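Local coordinates for LAO/AO transport system kinase (PDB 2P67), which belongs to the MeaB family of P-loop NTPases, proteins with an alpha/beta fold built round a parallel beta-sheet, at residues A254-D257 with F258-L262; S265-L268 with Q269-R272. All coordinates share one frame; numbering follows the deposited sequence. Where two conformers were deposited one is given.

Contact 1 (A254-D257 with F258-L262); sequences AIID and FKTAL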
ATOM      1  N   ALA A 254       6.534  -4.512  27.349  1.00 21.06           N
ATOM      2  CA  ALA A 254       6.294  -3.563  26.272  1.00 20.72           C
ATOM      3  C   ALA A 254       4.963  -3.858  25.578  1.00 20.45           C
ATOM      4  O   ALA A 254       4.237  -2.937  25.212  1.00 20.50           O
ATOM      5  CB  ALA A 254       7.438  -3.578  25.270  1.00 20.43           C
ATOM      6  N   ILE A 255       4.662  -5.141  25.380  1.00 20.47           N
ATOM      7  CA  ILE A 255       3.373  -5.553  24.820  1.00 21.12           C
ATOM      8  C   ILE A 255       2.221  -5.082  25.703  1.00 21.34           C
ATOM      9  O   ILE A 255       1.220  -4.573  25.196  1.00 21.94           O
ATOM     10  CB  ILE A 255       3.308  -7.091  24.548  1.00 21.10           C
ATOM     11  CG1 ILE A 255       4.264  -7.444  23.397  1.00 22.27           C
ATOM     12  CG2 ILE A 255       1.854  -7.533  24.187  1.00 22.72           C
ATOM     13  CD1 ILE A 255       4.726  -8.906  23.306  1.00 24.79           C
ATOM     14  N   ILE A 256       2.362  -5.246  27.014  1.00 21.64           N
ATOM     15  CA  ILE A 256       1.354  -4.745  27.956  1.00 23.01           C
ATOM     16  C   ILE A 256       1.208  -3.213  27.836  1.00 22.02           C
ATOM     17  O   ILE A 256       0.097  -2.704  27.796  1.00 22.16           O
ATOM     18  CB  ILE A 256       1.644  -5.202  29.409  1.00 23.43           C
ATOM     19  CG1 ILE A 256       1.466  -6.721  29.511  1.00 26.65           C
ATOM     20  CG2 ILE A 256       0.709  -4.479  30.398  1.00 25.31           C
ATOM     21  CD1 ILE A 256       2.068  -7.323  30.760  1.00 28.68           C
ATOM     22  N   ASP A 257       2.333  -2.500  27.735  1.00 21.76           N
ATOM     23  CA  ASP A 257       2.342  -1.045  27.532  1.00 21.64           C
ATOM     24  C   ASP A 257       1.596  -0.644  26.243  1.00 20.89           C
ATOM     25  O   ASP A 257       0.821   0.321  26.219  1.00 20.55           O
ATOM     26  CB  ASP A 257       3.795  -0.528  27.492  1.00 21.29           C
ATOM     27  CG  ASP A 257       4.463  -0.488  28.873  1.00 23.59           C
ATOM     28  OD1 ASP A 257       3.773  -0.657  29.918  1.00 24.77           O
ATOM     29  OD2 ASP A 257       5.702  -0.297  28.912  1.00 23.18           O
ATOM     30  N   PHE A 258       1.824  -1.407  25.175  1.00 21.02           N
ATOM     31  CA  PHE A 258       1.087  -1.232  23.912  1.00 21.37           C
ATOM     32  C   PHE A 258      -0.432  -1.371  24.134  1.00 21.23           C
ATOM     33  O   PHE A 258      -1.213  -0.517  23.699  1.00 21.07           O
ATOM     34  CB  PHE A 258       1.589  -2.254  22.863  1.00 20.51           C
ATOM     35  CG  PHE A 258       0.790  -2.252  21.569  1.00 21.55           C
ATOM     36  CD1 PHE A 258       1.182  -1.441  20.490  1.00 20.60           C
ATOM     37  CD2 PHE A 258      -0.347  -3.074  21.424  1.00 19.69           C
ATOM     38  CE1 PHE A 258       0.451  -1.423  19.278  1.00 18.99           C
ATOM     39  CE2 PHE A 258      -1.092  -3.056  20.216  1.00 19.65           C
ATOM     40  CZ  PHE A 258      -0.681  -2.242  19.138  1.00 19.20           C
ATOM     41  N   LYS A 259      -0.832  -2.462  24.790  1.00 22.09           N
ATOM     42  CA  LYS A 259      -2.250  -2.734  25.094  1.00 23.59           C
ATOM     43  C   LYS A 259      -2.874  -1.602  25.899  1.00 23.73           C
ATOM     44  O   LYS A 259      -3.946  -1.123  25.555  1.00 23.67           O
ATOM     45  CB  LYS A 259      -2.422  -4.056  25.852  1.00 25.09           C
ATOM     46  CG  LYS A 259      -3.910  -4.427  26.036  1.00 27.45           C
ATOM     47  CD  LYS A 259      -4.113  -5.893  26.444  1.00 31.74           C
ATOM     48  CE  LYS A 259      -5.609  -6.253  26.326  1.00 35.84           C
ATOM     49  NZ  LYS A 259      -5.930  -7.700  26.553  1.00 39.45           N
ATOM     50  N   THR A 260      -2.178  -1.159  26.946  1.00 23.92           N
ATOM     51  CA  THR A 260      -2.571   0.030  27.727  1.00 24.23           C
ATOM     52  C   THR A 260      -2.770   1.284  26.869  1.00 23.59           C
ATOM     53  O   THR A 260      -3.809   1.947  26.942  1.00 23.33           O
ATOM     54  CB  THR A 260      -1.511   0.308  28.840  1.00 24.07           C
ATOM     55  OG1 THR A 260      -1.420  -0.849  29.665  1.00 25.56           O
ATOM     56  CG2 THR A 260      -1.920   1.505  29.699  1.00 25.98           C
ATOM     57  N   ALA A 261      -1.794   1.593  26.017  1.00 23.75           N
ATOM     58  CA  ALA A 261      -1.867   2.790  25.194  1.00 23.73           C
ATOM     59  C   ALA A 261      -3.033   2.780  24.199  1.00 23.75           C
ATOM     60  O   ALA A 261      -3.698   3.808  23.978  1.00 24.12           O
ATOM     61  CB  ALA A 261      -0.561   2.995  24.468  1.00 24.10           C
ATOM     62  N   LEU A 262      -3.265   1.634  23.566  1.00 23.33           N
ATOM     63  CA  LEU A 262      -4.311   1.553  22.548  1.00 23.64           C
ATOM     64  C   LEU A 262      -5.697   1.418  23.160  1.00 24.55           C
ATOM     65  O   LEU A 262      -6.671   1.933  22.600  1.00 25.05           O
ATOM     66  CB  LEU A 262      -4.046   0.408  21.559  1.00 23.44           C
ATOM     67  CG  LEU A 262      -3.352   0.882  20.278  1.00 22.17           C
ATOM     68  CD1 LEU A 262      -1.889   1.181  20.643  1.00 23.24           C
ATOM     69  CD2 LEU A 262      -3.440  -0.173  19.189  1.00 25.44           C
TER
HETATM   70  O   HOH W   1       1.060  -0.443  30.808  1.00 31.84           O
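Phe258 sits one turn after Ala254 and Ile255 on helix 248-264, and here the contact is closely packed. Its backbone N donates to Ala254 O at 2.9 Å, while its CB rests 3.3 Å from Ile255 O. With CG anti to the backbone N (chi1 174°), the ring swings off the helix toward the sheet. There Leu262 CD1, from the following turn, lies 3.8 Å above the plane of the Phe258 ring, displaced toward the rim, and Trp233 forms an edge-to-face pair with it. Ala254 and Ile255 continue this buried surface: both touch Leu198, Ile255 also reaches Ile174, and Ala254 meets Leu238. Helix 248-264 thus uses its apolar side to cover part of the parallel sheet of a P-loop NTPase fold, over strands 172-177, 198-201 and 236-239. Toward Ile256, Asp257 and Thr260, which are exposed or partly exposed, the packing is looser and a water takes part. Thr260 N meets Ile256 O at 2.9 Å in a nearly straight bond (175° at the hydrogen). The threonine OG1 is set beside its own backbone N (chi1 -58°), which folds it back over the preceding turn to 3.0 Å from the same Ile256 O. Water 1 is also near, 2.8 Å from Thr260 OG1. The same water donates to Asp257 OD1 at 2.9 Å, bridging two polar side chains that do not touch directly. At its other oxygen, OD2, Asp257 makes a salt bridge with Arg236; this charge pair probably fixes the carboxylate in the orientation that presents OD1 to the water. Between the side chains of Ile256 and Thr260 there is little more than a distant approach, CG2 to OG1 at 4.3 Å.

Contact 2 (S265-L268 with Q269-R272); sequences SGRL and QQVR. With NA (sodium ion), chain B.
Leu268 and Arg272 meet one turn apart in the first turns of helix 267-294, where Arg272 N donates to Leu268 O at 2.9 Å. The carbonyl of Arg272 faces onward to a sodium ion, with O at 2.7 Å from the metal; Ser276 and four waters complete the coordination. Arg272 CG lies anti to its own carbonyl carbon (chi1 -67°), which sends the side chain away from the ion and back along Leu268. There Leu268 CG comes within 4.2 Å of Arg272 NE, and CD2 lies over one face of the guanidinium, toward its rim. Asp171 holds the far end through a salt bridge to NH2. Beside this pair, Val271 N donates to Arg267 O at 2.8 Å. Arg267 is modelled in two conformers, so its side-chain contacts are less certain: in one of them Val271 CG2 lies over the rim of one guanidinium face and NH1 bonds Gln274, and the very short approach to Gln270 OE1 is doubtful. Further out, Gly266 at the N-cap position receives a weak bond from Gln270 N, 3.4 Å from Gly266 O. The sodium therefore has neutral oxygen ligands, while the charge of Arg272 is probably balanced by Asp171 rather than set against the metal.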
ATOM      1  N   SER A 265      -7.724   4.849  24.556  1.00 27.76           N
ATOM      2  CA  SER A 265      -8.485   5.676  23.638  1.00 26.83           C
ATOM      3  C   SER A 265      -9.595   4.898  22.949  1.00 26.20           C
ATOM      4  O   SER A 265     -10.304   5.464  22.140  1.00 26.33           O
ATOM      5  CB  SER A 265      -7.548   6.213  22.559  1.00 27.44           C
ATOM      6  OG  SER A 265      -6.942   5.118  21.888  1.00 26.66           O
ATOM      7  N   GLY A 266      -9.709   3.603  23.240  1.00 24.92           N
ATOM      8  CA  GLY A 266     -10.630   2.723  22.499  1.00 24.21           C
ATOM      9  C   GLY A 266     -10.142   2.348  21.101  1.00 24.06           C
ATOM     10  O   GLY A 266     -10.917   1.847  20.280  1.00 23.80           O
ATOM     11  N   ARG A 267      -8.855   2.586  20.831  1.00 23.09           N
ATOM     12  CA  ARG A 267      -8.300   2.330  19.502  0.50 23.62           C
ATOM     13  C   ARG A 267      -8.180   0.838  19.192  1.00 22.93           C
ATOM     14  O   ARG A 267      -8.382   0.443  18.048  1.00 23.73           O
ATOM     15  CB  ARG A 267      -6.954   3.057  19.298  0.50 23.41           C
ATOM     16  CG  ARG A 267      -6.224   2.804  17.954  0.50 24.57           C
ATOM     17  CD  ARG A 267      -7.022   3.147  16.681  0.50 25.40           C
ATOM     18  NE  ARG A 267      -6.145   3.195  15.505  0.50 26.82           N
ATOM     19  CZ  ARG A 267      -6.507   2.949  14.242  0.50 26.71           C
ATOM     20  NH1 ARG A 267      -7.749   2.608  13.930  0.50 26.56           N
ATOM     21  NH2 ARG A 267      -5.603   3.038  13.274  0.50 27.35           N
ATOM     22  N   LEU A 268      -7.864   0.019  20.191  1.00 23.57           N
ATOM     23  CA  LEU A 268      -7.736  -1.422  19.940  1.00 24.33           C
ATOM     24  C   LEU A 268      -9.033  -2.029  19.393  1.00 24.47           C
ATOM     25  O   LEU A 268      -9.015  -2.718  18.369  1.00 24.15           O
ATOM     26  CB  LEU A 268      -7.264  -2.185  21.175  1.00 24.63           C
ATOM     27  CG  LEU A 268      -6.894  -3.650  20.865  1.00 25.97           C
ATOM     28  CD1 LEU A 268      -5.972  -3.783  19.640  1.00 26.76           C
ATOM     29  CD2 LEU A 268      -6.269  -4.304  22.071  1.00 26.54           C
ATOM     30  N   GLN A 269     -10.152  -1.750  20.058  1.00 25.31           N
ATOM     31  CA  GLN A 269     -11.472  -2.183  19.554  1.00 26.16           C
ATOM     32  C   GLN A 269     -11.695  -1.716  18.115  1.00 25.76           C
ATOM     33  O   GLN A 269     -12.194  -2.470  17.270  1.00 25.88           O
ATOM     34  CB  GLN A 269     -12.608  -1.655  20.460  1.00 27.12           C
ATOM     35  CG  GLN A 269     -12.776  -2.401  21.778  1.00 30.99           C
ATOM     36  CD  GLN A 269     -13.573  -1.609  22.847  1.00 36.80           C
ATOM     37  OE1 GLN A 269     -13.225  -0.447  23.204  1.00 35.03           O
ATOM     38  NE2 GLN A 269     -14.633  -2.250  23.384  1.00 35.29           N
ATOM     39  N   GLN A 270     -11.338  -0.465  17.826  1.00 25.50           N
ATOM     40  CA  GLN A 270     -11.493   0.069  16.479  1.00 26.29           C
ATOM     41  C   GLN A 270     -10.641  -0.692  15.464  1.00 25.54           C
ATOM     42  O   GLN A 270     -11.124  -1.064  14.388  1.00 26.73           O
ATOM     43  CB  GLN A 270     -11.162   1.561  16.446  1.00 26.28           C
ATOM     44  CG  GLN A 270     -11.683   2.204  15.185  1.00 29.97           C
ATOM     45  CD  GLN A 270     -11.043   3.522  14.911  1.00 34.99           C
ATOM     46  OE1 GLN A 270      -9.813   3.622  14.827  1.00 38.98           O
ATOM     47  NE2 GLN A 270     -11.866   4.554  14.747  1.00 36.21           N
ATOM     48  N   VAL A 271      -9.390  -0.953  15.839  1.00 24.97           N
ATOM     49  CA  VAL A 271      -8.477  -1.737  15.011  1.00 25.29           C
ATOM     50  C   VAL A 271      -9.077  -3.103  14.674  1.00 25.08           C
ATOM     51  O   VAL A 271      -9.153  -3.476  13.500  1.00 25.46           O
ATOM     52  CB  VAL A 271      -7.084  -1.871  15.664  1.00 25.18           C
ATOM     53  CG1 VAL A 271      -6.220  -2.945  14.930  1.00 25.42           C
ATOM     54  CG2 VAL A 271      -6.371  -0.516  15.627  1.00 26.57           C
ATOM     55  N   ARG A 272      -9.526  -3.826  15.698  1.00 25.21           N
ATOM     56  CA  ARG A 272     -10.135  -5.147  15.511  1.00 26.05           C
ATOM     57  C   ARG A 272     -11.350  -5.117  14.561  1.00 26.83           C
ATOM     58  O   ARG A 272     -11.464  -5.973  13.664  1.00 26.51           O
ATOM     59  CB  ARG A 272     -10.517  -5.749  16.856  1.00 25.94           C
ATOM     60  CG  ARG A 272      -9.344  -6.090  17.732  1.00 25.37           C
ATOM     61  CD  ARG A 272      -9.825  -6.391  19.125  1.00 27.43           C
ATOM     62  NE  ARG A 272      -8.873  -7.211  19.866  1.00 26.77           N
ATOM     63  CZ  ARG A 272      -9.139  -7.778  21.030  1.00 29.60           C
ATOM     64  NH1 ARG A 272     -10.345  -7.599  21.579  1.00 29.79           N
ATOM     65  NH2 ARG A 272      -8.215  -8.505  21.653  1.00 27.04           N
TER
HETATM   66 NA    NA B 401     -11.272  -8.662  14.166  1.00 35.06          NA
HETATM   67  O   HOH W   2      -9.730  -9.199  16.207  1.00 23.19           O
HETATM   68  O   HOH W   3      -8.709  -9.467  12.957  1.00 23.78           O
HETATM   69  O   HOH W   4     -11.246 -11.319  14.693  1.00 33.55           O
HETATM   70  O   HOH W   5     -13.598  -8.307  15.464  1.00 39.33           O

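Overall arrangement
Contacts 1 and 2 lie in series on consecutive helices, 248-264 and 267-294, with centres 12 Å apart. They touch at the turn between them: Leu262 O of contact 1 probably accepts a hydrogen bond from Leu268 N of contact 2 at 3.3 Å, and Arg267 CB packs against the same oxygen. Gly266, with positive phi, ends the first helix in a Schellman motif and also stands immediately before the second, so one residue serves both helix ends. The metal belongs to contact 2; the side chain of Phe258 in contact 1 is about 13 Å from the sodium ion. Contact 1 packs its buried residues on part of the sheet, whereas contact 2 starts the long helix leading away from it.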